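PDB 4FHO: internalin C2 from Listeria monocytogenes serotype 4b str. F2365, which is a leucine-rich-repeat protein of the internalin family that probably serves in adhesion to or invasion of host cells. Local coordinates for residues I93-K104 against S114-I125. Numbering follows the deposited sequence.
Sequences ITELELSGNPLK and SIKTLDLTSTQI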
# COMPACT_ATOMS: atom_id res chain seq x y z
N ILE A 93 0.69 -8.68 8.86
CA ILE A 93 1.35 -7.80 7.86
C ILE A 93 1.02 -6.33 8.20
O ILE A 93 -0.15 -6.00 8.37
CB ILE A 93 0.99 -8.19 6.40
CG1 ILE A 93 1.75 -7.33 5.38
CG2 ILE A 93 -0.50 -8.08 6.11
CD1 ILE A 93 1.76 -7.92 3.98
N THR A 94 2.06 -5.52 8.41
CA THR A 94 1.92 -4.05 8.65
C THR A 94 2.45 -3.16 7.50
O THR A 94 2.07 -2.00 7.42
CB THR A 94 2.60 -3.61 9.96
OG1 THR A 94 4.01 -3.80 9.90
CG2 THR A 94 2.04 -4.37 11.16
N GLU A 95 3.33 -3.72 6.66
CA GLU A 95 3.97 -3.02 5.56
C GLU A 95 3.78 -3.86 4.31
O GLU A 95 4.28 -4.99 4.24
CB GLU A 95 5.46 -2.81 5.87
CG GLU A 95 6.26 -2.13 4.76
CD GLU A 95 7.34 -3.01 4.15
OE1 GLU A 95 8.48 -3.06 4.69
OE2 GLU A 95 7.08 -3.63 3.09
N LEU A 96 3.04 -3.33 3.34
CA LEU A 96 2.81 -4.00 2.05
C LEU A 96 3.17 -3.05 0.89
O LEU A 96 2.53 -2.02 0.73
CB LEU A 96 1.35 -4.45 1.95
CG LEU A 96 0.91 -5.24 0.73
CD1 LEU A 96 1.77 -6.48 0.47
CD2 LEU A 96 -0.55 -5.60 0.93
N GLU A 97 4.20 -3.40 0.13
CA GLU A 97 4.70 -2.58 -0.99
C GLU A 97 4.48 -3.34 -2.28
O GLU A 97 5.17 -4.33 -2.55
CB GLU A 97 6.17 -2.23 -0.81
CG GLU A 97 6.45 -1.34 0.42
CD GLU A 97 7.94 -1.08 0.66
OE1 GLU A 97 8.72 -0.99 -0.31
OE2 GLU A 97 8.34 -0.96 1.83
N LEU A 98 3.50 -2.89 -3.06
CA LEU A 98 3.09 -3.52 -4.31
C LEU A 98 3.21 -2.62 -5.53
O LEU A 98 2.70 -2.98 -6.60
CB LEU A 98 1.67 -4.04 -4.14
CG LEU A 98 1.48 -5.22 -3.20
CD1 LEU A 98 -0.00 -5.48 -3.04
CD2 LEU A 98 2.21 -6.45 -3.73
N SER A 99 3.90 -1.48 -5.37
CA SER A 99 4.15 -0.49 -6.43
C SER A 99 4.62 -1.12 -7.77
O SER A 99 5.51 -1.95 -7.76
CB SER A 99 5.19 0.53 -5.94
OG SER A 99 5.67 1.35 -7.00
N GLY A 100 4.02 -0.70 -8.88
CA GLY A 100 4.41 -1.17 -10.22
C GLY A 100 3.78 -2.48 -10.71
O GLY A 100 3.93 -2.80 -11.88
N ASN A 101 3.09 -3.22 -9.83
CA ASN A 101 2.48 -4.49 -10.20
C ASN A 101 1.16 -4.26 -10.91
O ASN A 101 0.40 -3.41 -10.48
CB ASN A 101 2.25 -5.40 -8.97
CG ASN A 101 3.54 -5.99 -8.43
OD1 ASN A 101 4.03 -6.99 -8.95
ND2 ASN A 101 4.09 -5.37 -7.39
N PRO A 102 0.85 -5.04 -11.96
CA PRO A 102 -0.41 -4.84 -12.70
C PRO A 102 -1.62 -5.42 -11.94
O PRO A 102 -2.22 -6.40 -12.39
CB PRO A 102 -0.14 -5.61 -14.01
CG PRO A 102 0.71 -6.73 -13.57
CD PRO A 102 1.65 -6.12 -12.56
N LEU A 103 -1.96 -4.84 -10.80
CA LEU A 103 -3.01 -5.38 -9.92
C LEU A 103 -4.42 -5.24 -10.48
O LEU A 103 -5.19 -6.19 -10.40
CB LEU A 103 -2.95 -4.75 -8.53
CG LEU A 103 -1.62 -4.83 -7.79
CD1 LEU A 103 -1.75 -4.04 -6.50
CD2 LEU A 103 -1.17 -6.27 -7.53
N LYS A 104 -4.76 -4.05 -11.00
CA LYS A 104 -6.05 -3.70 -11.60
C LYS A 104 -7.14 -3.43 -10.57
O LYS A 104 -7.93 -2.52 -10.74
CB LYS A 104 -6.54 -4.71 -12.66
CG LYS A 104 -5.54 -4.98 -13.79
CD LYS A 104 -5.78 -4.11 -15.03
CE LYS A 104 -5.48 -4.86 -16.32
NZ LYS A 104 -4.03 -5.13 -16.42
N SER A 114 -4.56 -5.23 9.84
CA SER A 114 -3.25 -4.90 10.45
C SER A 114 -2.35 -3.92 9.66
O SER A 114 -1.38 -3.40 10.25
CB SER A 114 -2.46 -6.18 10.75
OG SER A 114 -2.22 -6.97 9.59
N ILE A 115 -2.64 -3.67 8.37
CA ILE A 115 -1.75 -2.84 7.51
C ILE A 115 -1.64 -1.37 7.98
O ILE A 115 -2.66 -0.68 8.14
CB ILE A 115 -2.13 -2.88 6.01
CG1 ILE A 115 -1.94 -4.29 5.45
CG2 ILE A 115 -1.24 -1.96 5.18
CD1 ILE A 115 -2.35 -4.43 3.99
N LYS A 116 -0.41 -0.94 8.23
CA LYS A 116 -0.07 0.46 8.58
C LYS A 116 0.50 1.25 7.39
O LYS A 116 0.22 2.43 7.28
CB LYS A 116 0.95 0.50 9.72
CG LYS A 116 0.39 0.08 11.07
CD LYS A 116 1.52 -0.27 12.04
CE LYS A 116 1.33 0.26 13.45
NZ LYS A 116 2.62 0.15 14.17
N THR A 117 1.30 0.61 6.55
CA THR A 117 1.92 1.27 5.37
C THR A 117 1.56 0.46 4.13
O THR A 117 1.82 -0.75 4.08
CB THR A 117 3.45 1.37 5.55
OG1 THR A 117 3.75 2.19 6.69
CG2 THR A 117 4.17 1.93 4.28
N LEU A 118 0.94 1.13 3.15
CA LEU A 118 0.49 0.50 1.93
C LEU A 118 0.93 1.30 0.71
O LEU A 118 0.61 2.49 0.63
CB LEU A 118 -1.04 0.37 1.95
CG LEU A 118 -1.73 -0.27 0.75
CD1 LEU A 118 -1.12 -1.63 0.49
CD2 LEU A 118 -3.23 -0.41 1.02
N ASP A 119 1.67 0.68 -0.19
CA ASP A 119 2.12 1.34 -1.43
C ASP A 119 1.48 0.68 -2.65
O ASP A 119 1.86 -0.44 -3.03
CB ASP A 119 3.64 1.34 -1.54
CG ASP A 119 4.17 2.20 -2.69
OD1 ASP A 119 3.41 2.68 -3.57
OD2 ASP A 119 5.39 2.39 -2.72
N LEU A 120 0.55 1.41 -3.27
CA LEU A 120 -0.16 0.97 -4.47
C LEU A 120 0.11 1.89 -5.68
O LEU A 120 -0.70 1.96 -6.62
CB LEU A 120 -1.66 0.85 -4.18
CG LEU A 120 -2.05 -0.16 -3.10
CD1 LEU A 120 -3.52 0.05 -2.77
CD2 LEU A 120 -1.74 -1.61 -3.52
N THR A 121 1.29 2.54 -5.68
CA THR A 121 1.77 3.35 -6.80
C THR A 121 1.81 2.54 -8.11
O THR A 121 2.32 1.46 -8.11
CB THR A 121 3.16 3.93 -6.50
OG1 THR A 121 3.11 4.69 -5.27
CG2 THR A 121 3.65 4.81 -7.67
N SER A 122 1.22 3.06 -9.19
CA SER A 122 1.30 2.45 -10.53
C SER A 122 0.83 1.00 -10.54
O SER A 122 1.57 0.11 -10.94
CB SER A 122 2.74 2.55 -11.10
OG SER A 122 3.19 3.87 -11.08
N THR A 123 -0.36 0.75 -9.97
CA THR A 123 -0.96 -0.59 -9.92
C THR A 123 -2.15 -0.77 -10.85
O THR A 123 -2.83 -1.81 -10.81
CB THR A 123 -1.25 -1.02 -8.47
OG1 THR A 123 -2.09 -0.07 -7.83
CG2 THR A 123 0.09 -1.14 -7.70
N GLN A 124 -2.37 0.21 -11.74
CA GLN A 124 -3.48 0.23 -12.69
C GLN A 124 -4.84 0.10 -12.00
O GLN A 124 -5.76 -0.48 -12.58
CB GLN A 124 -3.33 -0.87 -13.76
CG GLN A 124 -2.00 -0.85 -14.48
CD GLN A 124 -1.82 -1.99 -15.47
OE1 GLN A 124 -2.78 -2.52 -16.02
NE2 GLN A 124 -0.59 -2.35 -15.71
N ILE A 125 -4.99 0.67 -10.81
CA ILE A 125 -6.27 0.66 -10.09
C ILE A 125 -7.09 1.90 -10.44
O ILE A 125 -6.54 2.98 -10.76
CB ILE A 125 -6.11 0.43 -8.55
CG1 ILE A 125 -5.34 1.54 -7.83
CG2 ILE A 125 -5.45 -0.93 -8.31
CD1 ILE A 125 -5.18 1.32 -6.34
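Two backbone amides of 114-125 converge on Thr94 O: Lys116 N at 2.8 Å, tilted from the carbonyl plane, and Thr117 N almost straight on, with an N-H...O angle of 165°. Just before this fork, the hydroxyl of Ser114 donates to Ile93 O (OG to O 2.6 Å). Its chi1 of 59° sets OG between its own backbone N and carbonyl carbon, facing that acceptor. From the fork the two chains run side by side as parallel strands, Leu96 N bonding Thr117 O, Leu96 O receiving Asp119 N, and Leu98 N reaching Asp119 O. These are successive rungs of the leucine-rich-repeat solenoid, in which strand 95-97 lies between 73-75 and 117-119 in one long parallel sheet. Glu95, Glu97, Thr117 and Asp119 occupy one face; on the other, Leu96 and Leu118 lie alongside each other, pointing the same way into the interior. Leu96 also sends CD2 against the tip of Ile115, 3.7 Å from its CD1. At the end of strand 117-119, the carboxylate of Asp119 reaches forward to close an Asx turn: OD1 takes both Thr121 N and, on its syn side, Thr121 OG1, while CB of Ser99 rests 3.7 Å from OD1. Gly100 N then bonds Thr121 O. Thr123 turns its methyl onto the neighbouring rung, CG2 lying 3.4 Å from Leu98 O and packing against CD1 of Leu103, while its OG1 bonds Leu120 O. Leu98 O accepts both the backbone N and ND2 of Asn101, from the same face of its plane, ND2 from well above that plane; that same ND2 bonds Leu76 O on the preceding rung, and Asn101 OD1 takes Ile81 N. At the far end of the two segments Lys104 N meets Thr123 O, and the bent lysine chain runs beside the extended Gln124, delivering NZ to its OE1 at 2.9 Å.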